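Local coordinates for monomethylamine corrinoid protein 1 (Methanosarcina barkeri, PDB 3EZX) that carries methyl groups on a bound corrinoid cofactor from the methyltransferase MtmB to MtbA during methanogenesis from methylamine, at residues A[4-9]-A[39-44]; A[95-100]-A[121-126]. One frame throughout, in Å; residues are numbered along the deposited sequence.

Contact 1. Residues A[4-9]-A[39-44]; sequences EIFDKL and ITKGLS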
ATOM      1  N   GLU A   4       4.222  -8.423 -24.140  1.00 38.06           N
ATOM      2  CA  GLU A   4       3.016  -7.919 -24.780  1.00 47.05           C
ATOM      3  C   GLU A   4       1.879  -7.674 -23.795  1.00 39.46           C
ATOM      4  O   GLU A   4       1.277  -6.596 -23.788  1.00 39.43           O
ATOM      5  CB  GLU A   4       2.525  -8.856 -25.884  1.00 47.27           C
ATOM      6  CG  GLU A   4       1.197  -8.396 -26.490  1.00 60.42           C
ATOM      7  CD  GLU A   4       0.695  -9.276 -27.624  1.00 70.14           C
ATOM      8  OE1 GLU A   4       0.608 -10.508 -27.438  1.00 72.47           O
ATOM      9  OE2 GLU A   4       0.372  -8.727 -28.701  1.00 65.66           O
ATOM     10  N   ILE A   5       1.572  -8.660 -22.960  1.00 39.16           N
ATOM     11  CA  ILE A   5       0.485  -8.481 -22.006  1.00 40.11           C
ATOM     12  C   ILE A   5       0.823  -7.451 -20.928  1.00 34.79           C
ATOM     13  O   ILE A   5      -0.062  -6.895 -20.302  1.00 31.73           O
ATOM     14  CB  ILE A   5       0.061  -9.839 -21.381  1.00 36.17           C
ATOM     15  CG1 ILE A   5      -1.256  -9.660 -20.610  1.00 43.31           C
ATOM     16  CG2 ILE A   5       1.158 -10.364 -20.503  1.00 25.17           C
ATOM     17  CD1 ILE A   5      -2.371  -9.022 -21.447  1.00 28.38           C
ATOM     18  N   PHE A   6       2.109  -7.200 -20.715  1.00 34.18           N
ATOM     19  CA  PHE A   6       2.509  -6.184 -19.751  1.00 34.24           C
ATOM     20  C   PHE A   6       2.124  -4.804 -20.314  1.00 31.43           C
ATOM     21  O   PHE A   6       1.515  -3.976 -19.628  1.00 29.32           O
ATOM     22  CB  PHE A   6       4.017  -6.226 -19.498  1.00 33.35           C
ATOM     23  CG  PHE A   6       4.451  -7.352 -18.606  1.00 29.45           C
ATOM     24  CD1 PHE A   6       3.712  -7.677 -17.476  1.00 30.37           C
ATOM     25  CD2 PHE A   6       5.616  -8.059 -18.868  1.00 26.67           C
ATOM     26  CE1 PHE A   6       4.122  -8.688 -16.618  1.00 37.20           C
ATOM     27  CE2 PHE A   6       6.039  -9.071 -18.018  1.00 30.42           C
ATOM     28  CZ  PHE A   6       5.287  -9.387 -16.884  1.00 32.89           C
ATOM     29  N   ASP A   7       2.480  -4.567 -21.573  1.00 22.27           N
ATOM     30  CA  ASP A   7       2.171  -3.313 -22.240  1.00 26.03           C
ATOM     31  C   ASP A   7       0.653  -3.085 -22.269  1.00 32.72           C
ATOM     32  O   ASP A   7       0.183  -1.964 -22.058  1.00 25.12           O
ATOM     33  CB  ASP A   7       2.726  -3.315 -23.674  1.00 31.87           C
ATOM     34  CG  ASP A   7       4.237  -3.551 -23.734  1.00 37.61           C
ATOM     35  OD1 ASP A   7       4.989  -2.920 -22.965  1.00 40.42           O
ATOM     36  OD2 ASP A   7       4.676  -4.366 -24.575  1.00 54.38           O
ATOM     37  N   LYS A   8      -0.109  -4.147 -22.526  1.00 24.10           N
ATOM     38  CA  LYS A   8      -1.564  -4.046 -22.565  1.00 21.04           C
ATOM     39  C   LYS A   8      -2.120  -3.638 -21.200  1.00 23.51           C
ATOM     40  O   LYS A   8      -3.063  -2.844 -21.101  1.00 19.45           O
ATOM     41  CB  LYS A   8      -2.181  -5.379 -22.993  1.00 28.36           C
ATOM     42  CG  LYS A   8      -1.989  -5.730 -24.455  1.00 34.94           C
ATOM     43  CD  LYS A   8      -2.820  -6.944 -24.836  1.00 35.35           C
ATOM     44  CE  LYS A   8      -2.731  -7.217 -26.332  1.00 51.88           C
ATOM     45  NZ  LYS A   8      -3.626  -8.336 -26.757  1.00 49.46           N
ATOM     46  N   LEU A   9      -1.534  -4.201 -20.150  1.00 14.58           N
ATOM     47  CA  LEU A   9      -1.936  -3.887 -18.789  1.00 20.02           C
ATOM     48  C   LEU A   9      -1.536  -2.442 -18.510  1.00 25.62           C
ATOM     49  O   LEU A   9      -2.318  -1.655 -17.979  1.00 33.76           O
ATOM     50  CB  LEU A   9      -1.241  -4.834 -17.806  1.00 18.64           C
ATOM     51  CG  LEU A   9      -1.708  -6.290 -17.893  1.00 20.97           C
ATOM     52  CD1 LEU A   9      -0.749  -7.206 -17.153  1.00 24.46           C
ATOM     53  CD2 LEU A   9      -3.119  -6.396 -17.329  1.00 26.61           C
ATOM     54  N   ILE A  39       1.253  -6.647 -11.625  1.00 30.38           N
ATOM     55  CA  ILE A  39       1.215  -5.352 -10.964  1.00 30.98           C
ATOM     56  C   ILE A  39       2.477  -4.526 -11.221  1.00 35.51           C
ATOM     57  O   ILE A  39       2.421  -3.460 -11.835  1.00 37.46           O
ATOM     58  CB  ILE A  39       1.046  -5.505  -9.434  1.00 29.72           C
ATOM     59  CG1 ILE A  39      -0.302  -6.136  -9.119  1.00 18.92           C
ATOM     60  CG2 ILE A  39       1.169  -4.146  -8.745  1.00 14.43           C
ATOM     61  CD1 ILE A  39      -0.519  -6.381  -7.646  1.00 24.50           C
ATOM     62  N   THR A  40       3.618  -5.033 -10.769  1.00 33.13           N
ATOM     63  CA  THR A  40       4.879  -4.315 -10.915  1.00 39.62           C
ATOM     64  C   THR A  40       5.386  -4.112 -12.341  1.00 29.13           C
ATOM     65  O   THR A  40       6.027  -3.104 -12.622  1.00 31.98           O
ATOM     66  CB  THR A  40       5.998  -4.987 -10.087  1.00 33.93           C
ATOM     67  OG1 THR A  40       6.389  -6.218 -10.709  1.00 45.93           O
ATOM     68  CG2 THR A  40       5.503  -5.275  -8.675  1.00 29.23           C
ATOM     69  N   LYS A  41       5.111  -5.048 -13.242  1.00 27.21           N
ATOM     70  CA  LYS A  41       5.581  -4.891 -14.619  1.00 30.02           C
ATOM     71  C   LYS A  41       4.519  -4.384 -15.593  1.00 26.42           C
ATOM     72  O   LYS A  41       4.827  -4.091 -16.753  1.00 28.57           O
ATOM     73  CB  LYS A  41       6.173  -6.205 -15.134  1.00 37.44           C
ATOM     74  CG  LYS A  41       7.530  -6.531 -14.525  1.00 38.77           C
ATOM     75  CD  LYS A  41       8.053  -7.877 -14.994  1.00 51.76           C
ATOM     76  CE  LYS A  41       9.379  -8.208 -14.319  1.00 69.55           C
ATOM     77  NZ  LYS A  41       9.854  -9.581 -14.656  1.00 78.06           N
ATOM     78  N   GLY A  42       3.282  -4.261 -15.116  1.00 28.31           N
ATOM     79  CA  GLY A  42       2.199  -3.795 -15.965  1.00 25.38           C
ATOM     80  C   GLY A  42       1.351  -2.651 -15.428  1.00 31.06           C
ATOM     81  O   GLY A  42       1.429  -1.527 -15.925  1.00 33.97           O
ATOM     82  N   LEU A  43       0.526  -2.941 -14.426  1.00 29.81           N
ATOM     83  CA  LEU A  43      -0.350  -1.940 -13.828  1.00 31.77           C
ATOM     84  C   LEU A  43       0.447  -0.793 -13.220  1.00 35.82           C
ATOM     85  O   LEU A  43       0.189   0.371 -13.523  1.00 37.74           O
ATOM     86  CB  LEU A  43      -1.236  -2.582 -12.755  1.00 18.44           C
ATOM     87  CG  LEU A  43      -2.069  -3.795 -13.198  1.00 26.02           C
ATOM     88  CD1 LEU A  43      -2.763  -4.392 -11.989  1.00 31.61           C
ATOM     89  CD2 LEU A  43      -3.085  -3.390 -14.261  1.00 13.35           C
ATOM     90  N   SER A  44       1.414  -1.114 -12.365  1.00 30.67           N
ATOM     91  CA  SER A  44       2.236  -0.087 -11.734  1.00 31.48           C
ATOM     92  C   SER A  44       2.978   0.771 -12.759  1.00 29.50           C
ATOM     93  O   SER A  44       3.090   1.986 -12.591  1.00 32.71           O
ATOM     94  CB  SER A  44       3.238  -0.729 -10.774  1.00 25.89           C
ATOM     95  OG  SER A  44       2.585  -1.340  -9.683  1.00 50.31           O
TER
HETATM   96  O   HOH W   1       4.922  -2.181 -19.682  1.00 21.57           O

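Contact 2. Residues A[95-100]-A[121-126]; sequences AITFVA and FQIVDL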
ATOM      1  N   ALA A  95      -0.312  -6.987  12.344  1.00 46.97           N
ATOM      2  CA  ALA A  95      -0.100  -5.750  11.616  1.00 42.08           C
ATOM      3  C   ALA A  95      -1.381  -4.930  11.608  1.00 39.72           C
ATOM      4  O   ALA A  95      -2.443  -5.414  11.224  1.00 40.55           O
ATOM      5  CB  ALA A  95       0.330  -6.049  10.192  1.00 28.54           C
ATOM      6  N   ILE A  96      -1.270  -3.690  12.061  1.00 33.82           N
ATOM      7  CA  ILE A  96      -2.391  -2.760  12.095  1.00 35.56           C
ATOM      8  C   ILE A  96      -2.130  -1.776  10.959  1.00 38.45           C
ATOM      9  O   ILE A  96      -1.248  -0.914  11.072  1.00 33.15           O
ATOM     10  CB  ILE A  96      -2.443  -2.006  13.452  1.00 39.42           C
ATOM     11  CG1 ILE A  96      -2.598  -3.015  14.612  1.00 30.44           C
ATOM     12  CG2 ILE A  96      -3.582  -0.999  13.433  1.00 28.97           C
ATOM     13  CD1 ILE A  96      -2.505  -2.365  15.987  1.00 17.32           C
ATOM     14  N   THR A  97      -2.880  -1.927   9.867  1.00 36.46           N
ATOM     15  CA  THR A  97      -2.716  -1.092   8.682  1.00 36.13           C
ATOM     16  C   THR A  97      -3.698   0.061   8.545  1.00 28.47           C
ATOM     17  O   THR A  97      -4.884  -0.076   8.852  1.00 21.79           O
ATOM     18  CB  THR A  97      -2.818  -1.951   7.386  1.00 46.88           C
ATOM     19  OG1 THR A  97      -4.001  -2.769   7.427  1.00 45.88           O
ATOM     20  CG2 THR A  97      -1.584  -2.848   7.226  1.00 55.18           C
ATOM     21  N   PHE A  98      -3.208   1.188   8.039  1.00 25.89           N
ATOM     22  CA  PHE A  98      -4.073   2.353   7.909  1.00 23.09           C
ATOM     23  C   PHE A  98      -3.512   3.398   6.949  1.00 25.13           C
ATOM     24  O   PHE A  98      -2.334   3.381   6.612  1.00 25.20           O
ATOM     25  CB  PHE A  98      -4.224   2.988   9.284  1.00 18.45           C
ATOM     26  CG  PHE A  98      -2.908   3.391   9.891  1.00 24.78           C
ATOM     27  CD1 PHE A  98      -2.412   4.673   9.707  1.00 24.91           C
ATOM     28  CD2 PHE A  98      -2.146   2.475  10.609  1.00 26.61           C
ATOM     29  CE1 PHE A  98      -1.171   5.041  10.226  1.00 20.11           C
ATOM     30  CE2 PHE A  98      -0.907   2.833  11.129  1.00 24.24           C
ATOM     31  CZ  PHE A  98      -0.418   4.121  10.938  1.00 22.25           C
ATOM     32  N   VAL A  99      -4.377   4.300   6.504  1.00 26.06           N
ATOM     33  CA  VAL A  99      -3.979   5.388   5.632  1.00 22.50           C
ATOM     34  C   VAL A  99      -4.196   6.644   6.483  1.00 28.77           C
ATOM     35  O   VAL A  99      -5.223   6.775   7.140  1.00 21.51           O
ATOM     36  CB  VAL A  99      -4.864   5.450   4.379  1.00 30.41           C
ATOM     37  CG1 VAL A  99      -4.376   6.557   3.460  1.00 27.03           C
ATOM     38  CG2 VAL A  99      -4.854   4.109   3.672  1.00 11.72           C
ATOM     39  N   ALA A 100      -3.228   7.554   6.473  1.00 29.04           N
ATOM     40  CA  ALA A 100      -3.302   8.788   7.255  1.00 30.02           C
ATOM     41  C   ALA A 100      -4.625   9.549   7.160  1.00 41.50           C
ATOM     42  O   ALA A 100      -5.383   9.398   6.199  1.00 47.50           O
ATOM     43  CB  ALA A 100      -2.161   9.706   6.866  1.00 34.79           C
ATOM     44  N   PHE A 121       1.175 -12.846   8.597  1.00 55.12           N
ATOM     45  CA  PHE A 121       0.760 -11.778   9.499  1.00 49.81           C
ATOM     46  C   PHE A 121      -0.743 -11.777   9.696  1.00 48.34           C
ATOM     47  O   PHE A 121      -1.497 -12.099   8.779  1.00 50.68           O
ATOM     48  CB  PHE A 121       1.162 -10.404   8.962  1.00 39.31           C
ATOM     49  CG  PHE A 121       2.515  -9.944   9.402  1.00 43.66           C
ATOM     50  CD1 PHE A 121       3.646 -10.252   8.657  1.00 42.04           C
ATOM     51  CD2 PHE A 121       2.659  -9.182  10.557  1.00 41.64           C
ATOM     52  CE1 PHE A 121       4.904  -9.796   9.050  1.00 44.36           C
ATOM     53  CE2 PHE A 121       3.913  -8.724  10.960  1.00 47.90           C
ATOM     54  CZ  PHE A 121       5.036  -9.032  10.205  1.00 41.43           C
ATOM     55  N   GLN A 122      -1.178 -11.433  10.902  1.00 50.72           N
ATOM     56  CA  GLN A 122      -2.602 -11.347  11.169  1.00 45.16           C
ATOM     57  C   GLN A 122      -2.904  -9.897  10.839  1.00 40.20           C
ATOM     58  O   GLN A 122      -2.149  -8.996  11.210  1.00 39.07           O
ATOM     59  CB  GLN A 122      -2.921 -11.628  12.631  1.00 47.82           C
ATOM     60  CG  GLN A 122      -4.412 -11.670  12.896  1.00 66.07           C
ATOM     61  CD  GLN A 122      -4.754 -11.451  14.351  1.00 80.38           C
ATOM     62  OE1 GLN A 122      -5.925 -11.466  14.735  1.00 82.63           O
ATOM     63  NE2 GLN A 122      -3.730 -11.238  15.175  1.00 85.38           N
ATOM     64  N   ILE A 123      -4.004  -9.666  10.142  1.00 43.23           N
ATOM     65  CA  ILE A 123      -4.339  -8.318   9.727  1.00 44.95           C
ATOM     66  C   ILE A 123      -5.421  -7.589  10.508  1.00 42.99           C
ATOM     67  O   ILE A 123      -6.398  -8.183  10.961  1.00 43.43           O
ATOM     68  CB  ILE A 123      -4.721  -8.309   8.226  1.00 40.75           C
ATOM     69  CG1 ILE A 123      -3.523  -8.769   7.393  1.00 47.14           C
ATOM     70  CG2 ILE A 123      -5.165  -6.928   7.796  1.00 47.52           C
ATOM     71  CD1 ILE A 123      -2.243  -7.997   7.674  1.00 31.74           C
ATOM     72  N   VAL A 124      -5.206  -6.285  10.660  1.00 42.62           N
ATOM     73  CA  VAL A 124      -6.140  -5.380  11.320  1.00 45.36           C
ATOM     74  C   VAL A 124      -6.131  -4.129  10.439  1.00 46.63           C
ATOM     75  O   VAL A 124      -5.330  -3.212  10.640  1.00 48.89           O
ATOM     76  CB  VAL A 124      -5.687  -5.012  12.745  1.00 44.49           C
ATOM     77  CG1 VAL A 124      -6.714  -4.090  13.394  1.00 36.88           C
ATOM     78  CG2 VAL A 124      -5.535  -6.266  13.574  1.00 48.90           C
ATOM     79  N   ASP A 125      -7.018  -4.124   9.449  1.00 41.90           N
ATOM     80  CA  ASP A 125      -7.139  -3.035   8.478  1.00 38.73           C
ATOM     81  C   ASP A 125      -8.094  -1.947   8.968  1.00 38.13           C
ATOM     82  O   ASP A 125      -9.308  -2.139   8.944  1.00 40.19           O
ATOM     83  CB  ASP A 125      -7.664  -3.610   7.159  1.00 37.81           C
ATOM     84  CG  ASP A 125      -7.400  -2.708   5.976  1.00 45.68           C
ATOM     85  OD1 ASP A 125      -7.380  -1.470   6.150  1.00 42.89           O
ATOM     86  OD2 ASP A 125      -7.225  -3.245   4.863  1.00 50.31           O
ATOM     87  N   LEU A 126      -7.554  -0.805   9.390  1.00 27.44           N
ATOM     88  CA  LEU A 126      -8.389   0.290   9.883  1.00 30.01           C
ATOM     89  C   LEU A 126      -9.098   1.104   8.790  1.00 24.86           C
ATOM     90  O   LEU A 126      -9.969   1.923   9.090  1.00 31.94           O
ATOM     91  CB  LEU A 126      -7.560   1.233  10.766  1.00 22.74           C
ATOM     92  CG  LEU A 126      -6.956   0.634  12.042  1.00 36.23           C
ATOM     93  CD1 LEU A 126      -6.335   1.740  12.892  1.00 22.03           C
ATOM     94  CD2 LEU A 126      -8.035  -0.093  12.835  1.00 30.48           C
TER

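Contact 1. Residues A[4-9]-A[39-44]
In the N-terminal helical bundle, helix 3-14 packs against helix 35-55 where the ring of F6 lies against K41 and its backbone meets G42. The axes of the segments 4-9 and 39-44 approach to 7.3 Å, their N-to-C directions 42° apart, and the CA atoms of F6 and G42 come within 4.5 Å. K41 CB stands over one face of the F6 ring, 3.6 Å from the centroid and 15° off the ring normal, displaced toward the rim, a CH-pi contact. From there the lysine runs on extended across the ring rim, CD lying 3.7 Å from F6 CZ, and carries its amine away from helix 3-14. One turn on, L9 CB rests 4.0 Å from G42 CA, in space a side chain on the glycine would contest. L43, its CG anti to the carbonyl carbon (chi1 -55°), brings CD2 to 4.2 Å from L9 CB. Replacing the ring of F6 with an alanine methyl is likely to strip the K41 methylenes of their apolar platform and leave a gap under K41 CB. L9 and L43 also reach helix 20-30, and L43 touches helix 61-82, so the pair belongs to the helical bundle characteristic of B12-binding N-terminal domains.

Contact 2. Residues A[95-100]-A[121-126]
I96, V124 and L126 form an aliphatic cluster on one face of the parallel pair made by strands 94-99 and 122-125. The side chains of I96 and V124 lie alongside and point the same way, with I96 CG1 4.1 Å from V124 CB. With CG1 of I96 beside the backbone N (chi1 -60°), its CG2 falls anti to that N and meets L126 CD1 at 3.9 Å, that leucine slanting across the isoleucine. Helix 132-141 covers this side through E138 and V135. On the opposite face A95 CB meets two partners, F121 CD2 at 3.9 Å and I123 CD1 at 4.1 Å, from directions about at right angles.

Between the faces runs the main-chain pairing. A95 N gives a nearly straight bond to Q122 O (2.9 Å, 174° at the hydrogen), and A95 O accepts from V124 N. T97 repeats the pattern: its N reaches V124 O from a position tilted out of the carbonyl plane, and its O receives L126 N at 2.8 Å. The intervening I96 and F98 turn their backbone groups to strand 147-152 instead.

Toward the polar edge, T97 OG1 lies beside the D125 carboxylate, 3.7 Å from its CG, but bonds weakly to T113 OG1 of helix 107-118. D125 OD1 is held by H109 NE2 of that helix and by G127 N. This is the beta-alpha-beta crossover of the Rossmann-like B12-binding domain. Its chemistry implies a division of labour: main-chain bonds fix the parallel register, apolar side chains pack on both faces, and a carboxylate-imidazole bond ties D125 to the crossover helix.

Overall arrangement
Contacts 1 and 2 belong to the two halves of the protein, the N-terminal helical bundle and the C-terminal Rossmann-like domain, and follow one another along the chain. They lie on opposite sides of its centre, their own centres 27 Å apart and their nearest atoms about 15 Å, so they do not touch. Each has a side chain near the bound cobamide but not touching it: that of L43 in contact 1 is about 7 Å from the cofactor, and that of T97 in contact 2 is likewise about 7 Å from it. In contact 2 the side chain of F98 is about 12 Å from that of H105, probably the axial ligand of the cobalt.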